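Local coordinates for putative uncharacterized protein (Mycobacterium tuberculosis, PDB 3I7T) that is of unknown function but forms a homotrimer and belongs to the YjgF/YER057c/UK114 (RidA) family, whose better-known members deaminate reactive enamines and imines, at residues R70-D75 with L111-A116. Numbering follows the deposited sequence.
Sequences RIYVTD and LVEIEA
Arg70 and Glu115 form a hydrogen-bonded antiparallel pair, with side chains side by side on the same face of the sheet. Their main chains exchange two N-H...O bonds. The Arg70 side chain leaves with CG anti to the backbone N (chi1 -179°) and bends at chi3, which carries the guanidinium beside the Glu115 carboxylate. Arg70 NH2 forms a salt bridge with Glu115 OE1 at 3.0 Å. The oxygen lies in the guanidinium plane, while the two flat groups are turned 79° apart. Arg70 NH1 reaches Glu115 of the third subunit; in turn, Glu115 OE1 takes NH1 of Arg70 of the second subunit and its OE2 accepts a bond from Ser98 there. Glu115 OE1 thus sits between two arginines, and the charged pair links the subunits of the trimer.

Ile71 and Ile114 form a non-hydrogen-bonded antiparallel pair; their backbone bonds go outward, to Ser98 and Val100 and to Thr34. Ile71 CG2 lies alongside Val112, 3.8 Å from Val112 CG2. Tyr72 bonds twice to the Glu113 backbone, with Glu113 N 2.8 Å from Tyr72 O. Its ring presents an edge to the Glu115 carboxyl group, and Tyr72 OH makes a weak hydrogen bond of 3.3 Å to Glu115 OE2. Val73 CG1 then meets Val112 CG2 at 3.9 Å. Beyond the strand, Thr74 N donates to Leu111 O at 3.1 Å. A water also bridges Thr74 OG1 and Leu111 O.

The two strands are neighbours inside the sheet, between strands 28-35 and 99-101. Helices 79-90 and 41-58 cover the Ile71, Val73, Val112 and Ile114 face, while the Arg70, Tyr72, Glu113 and Glu115 face meets other subunits, as in the trimeric, chorismate mutase-like YjgF fold.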
loop_
_atom_site.group_PDB
_atom_site.type_symbol
_atom_site.label_atom_id
_atom_site.label_comp_id
_atom_site.label_asym_id
_atom_site.label_seq_id
_atom_site.Cartn_x
_atom_site.Cartn_y
_atom_site.Cartn_z
ATOM N N ARG A 70 7.403 1.721 -0.267
ATOM C CA ARG A 70 6.805 1.163 0.939
ATOM C C ARG A 70 7.690 0.009 1.305
ATOM O O ARG A 70 7.996 -0.825 0.444
ATOM C CB ARG A 70 5.377 0.689 0.676
ATOM C CG ARG A 70 4.672 0.116 1.905
ATOM C CD ARG A 70 3.175 -0.164 1.630
ATOM N NE ARG A 70 2.420 1.080 1.467
ATOM C CZ ARG A 70 1.982 1.554 0.302
ATOM N NH1 ARG A 70 1.318 2.694 0.270
ATOM N NH2 ARG A 70 2.191 0.890 -0.824
ATOM N N ILE A 71 8.122 -0.013 2.567
ATOM C CA ILE A 71 9.120 -0.958 3.039
ATOM C C ILE A 71 8.568 -1.834 4.159
ATOM O O ILE A 71 8.143 -1.327 5.191
ATOM C CB ILE A 71 10.372 -0.205 3.565
ATOM C CG1 ILE A 71 10.928 0.744 2.494
ATOM C CG2 ILE A 71 11.446 -1.195 4.058
ATOM C CD1 ILE A 71 11.998 1.659 3.008
ATOM N N TYR A 72 8.557 -3.144 3.931
ATOM C CA TYR A 72 8.240 -4.122 4.960
ATOM C C TYR A 72 9.519 -4.756 5.468
ATOM O O TYR A 72 10.306 -5.279 4.681
ATOM C CB TYR A 72 7.349 -5.229 4.391
ATOM C CG TYR A 72 6.146 -4.723 3.637
ATOM C CD1 TYR A 72 5.006 -4.325 4.313
ATOM C CD2 TYR A 72 6.149 -4.642 2.250
ATOM C CE1 TYR A 72 3.889 -3.850 3.637
ATOM C CE2 TYR A 72 5.034 -4.170 1.559
ATOM C CZ TYR A 72 3.907 -3.774 2.266
ATOM O OH TYR A 72 2.787 -3.299 1.599
ATOM N N VAL A 73 9.699 -4.748 6.783
ATOM C CA VAL A 73 10.858 -5.373 7.389
ATOM C C VAL A 73 10.440 -6.390 8.443
ATOM O O VAL A 73 9.363 -6.274 9.046
ATOM C CB VAL A 73 11.813 -4.342 8.004
ATOM C CG1 VAL A 73 12.476 -3.533 6.916
ATOM C CG2 VAL A 73 11.067 -3.440 9.014
ATOM N N THR A 74 11.280 -7.393 8.676
ATOM C CA THR A 74 10.953 -8.363 9.705
ATOM C C THR A 74 11.465 -7.909 11.077
ATOM O O THR A 74 11.031 -8.421 12.100
ATOM C CB THR A 74 11.414 -9.814 9.362
ATOM O OG1 THR A 74 12.836 -9.861 9.157
ATOM C CG2 THR A 74 10.680 -10.327 8.119
ATOM N N ASP A 75 12.373 -6.940 11.102
ATOM C CA ASP A 75 12.839 -6.396 12.371
ATOM C C ASP A 75 13.036 -4.897 12.267
ATOM O O ASP A 75 14.083 -4.432 11.804
ATOM C CB ASP A 75 14.144 -7.051 12.803
ATOM C CG ASP A 75 14.636 -6.522 14.135
ATOM O OD1 ASP A 75 14.078 -5.500 14.604
ATOM O OD2 ASP A 75 15.571 -7.125 14.713
ATOM N N LEU A 111 14.347 -10.514 4.611
ATOM C CA LEU A 111 14.314 -9.612 5.761
ATOM C C LEU A 111 13.658 -8.277 5.460
ATOM O O LEU A 111 13.357 -7.497 6.367
ATOM C CB LEU A 111 15.738 -9.358 6.230
ATOM C CG LEU A 111 16.498 -10.616 6.634
ATOM C CD1 LEU A 111 17.928 -10.241 7.014
ATOM C CD2 LEU A 111 15.788 -11.347 7.770
ATOM N N VAL A 112 13.455 -8.019 4.180
ATOM C CA VAL A 112 12.946 -6.731 3.720
ATOM C C VAL A 112 12.272 -6.909 2.362
ATOM O O VAL A 112 12.737 -7.680 1.526
ATOM C CB VAL A 112 14.061 -5.631 3.669
ATOM C CG1 VAL A 112 15.211 -6.043 2.780
ATOM C CG2 VAL A 112 13.484 -4.315 3.178
ATOM N N GLU A 113 11.138 -6.244 2.172
ATOM C CA GLU A 113 10.499 -6.191 0.865
ATOM C C GLU A 113 10.117 -4.742 0.555
ATOM O O GLU A 113 9.654 -4.022 1.435
ATOM C CB GLU A 113 9.269 -7.093 0.832
ATOM C CG GLU A 113 8.508 -7.076 -0.505
ATOM C CD GLU A 113 7.596 -8.278 -0.647
ATOM O OE1 GLU A 113 7.821 -9.279 0.062
ATOM O OE2 GLU A 113 6.640 -8.230 -1.447
ATOM N N ILE A 114 10.325 -4.318 -0.686
ATOM C CA ILE A 114 10.048 -2.937 -1.072
ATOM C C ILE A 114 9.133 -2.844 -2.287
ATOM O O ILE A 114 9.359 -3.514 -3.294
ATOM C CB ILE A 114 11.378 -2.187 -1.344
ATOM C CG1 ILE A 114 12.303 -2.382 -0.133
ATOM C CG2 ILE A 114 11.116 -0.706 -1.705
ATOM C CD1 ILE A 114 13.662 -1.725 -0.249
ATOM N N GLU A 115 8.096 -2.016 -2.184
ATOM C CA GLU A 115 7.272 -1.643 -3.325
ATOM C C GLU A 115 7.630 -0.246 -3.805
ATOM O O GLU A 115 8.189 0.559 -3.054
ATOM C CB GLU A 115 5.802 -1.623 -2.907
ATOM C CG GLU A 115 5.280 -2.946 -2.441
ATOM C CD GLU A 115 3.868 -2.808 -1.890
ATOM O OE1 GLU A 115 3.411 -1.660 -1.722
ATOM O OE2 GLU A 115 3.209 -3.832 -1.641
ATOM N N ALA A 116 7.251 0.080 -5.033
ATOM C CA ALA A 116 7.440 1.435 -5.506
ATOM C C ALA A 116 6.327 1.849 -6.476
ATOM O O ALA A 116 5.810 1.018 -7.239
ATOM C CB ALA A 116 8.804 1.582 -6.164
HETATM O O HOH W 1 14.300 -7.384 9.061
#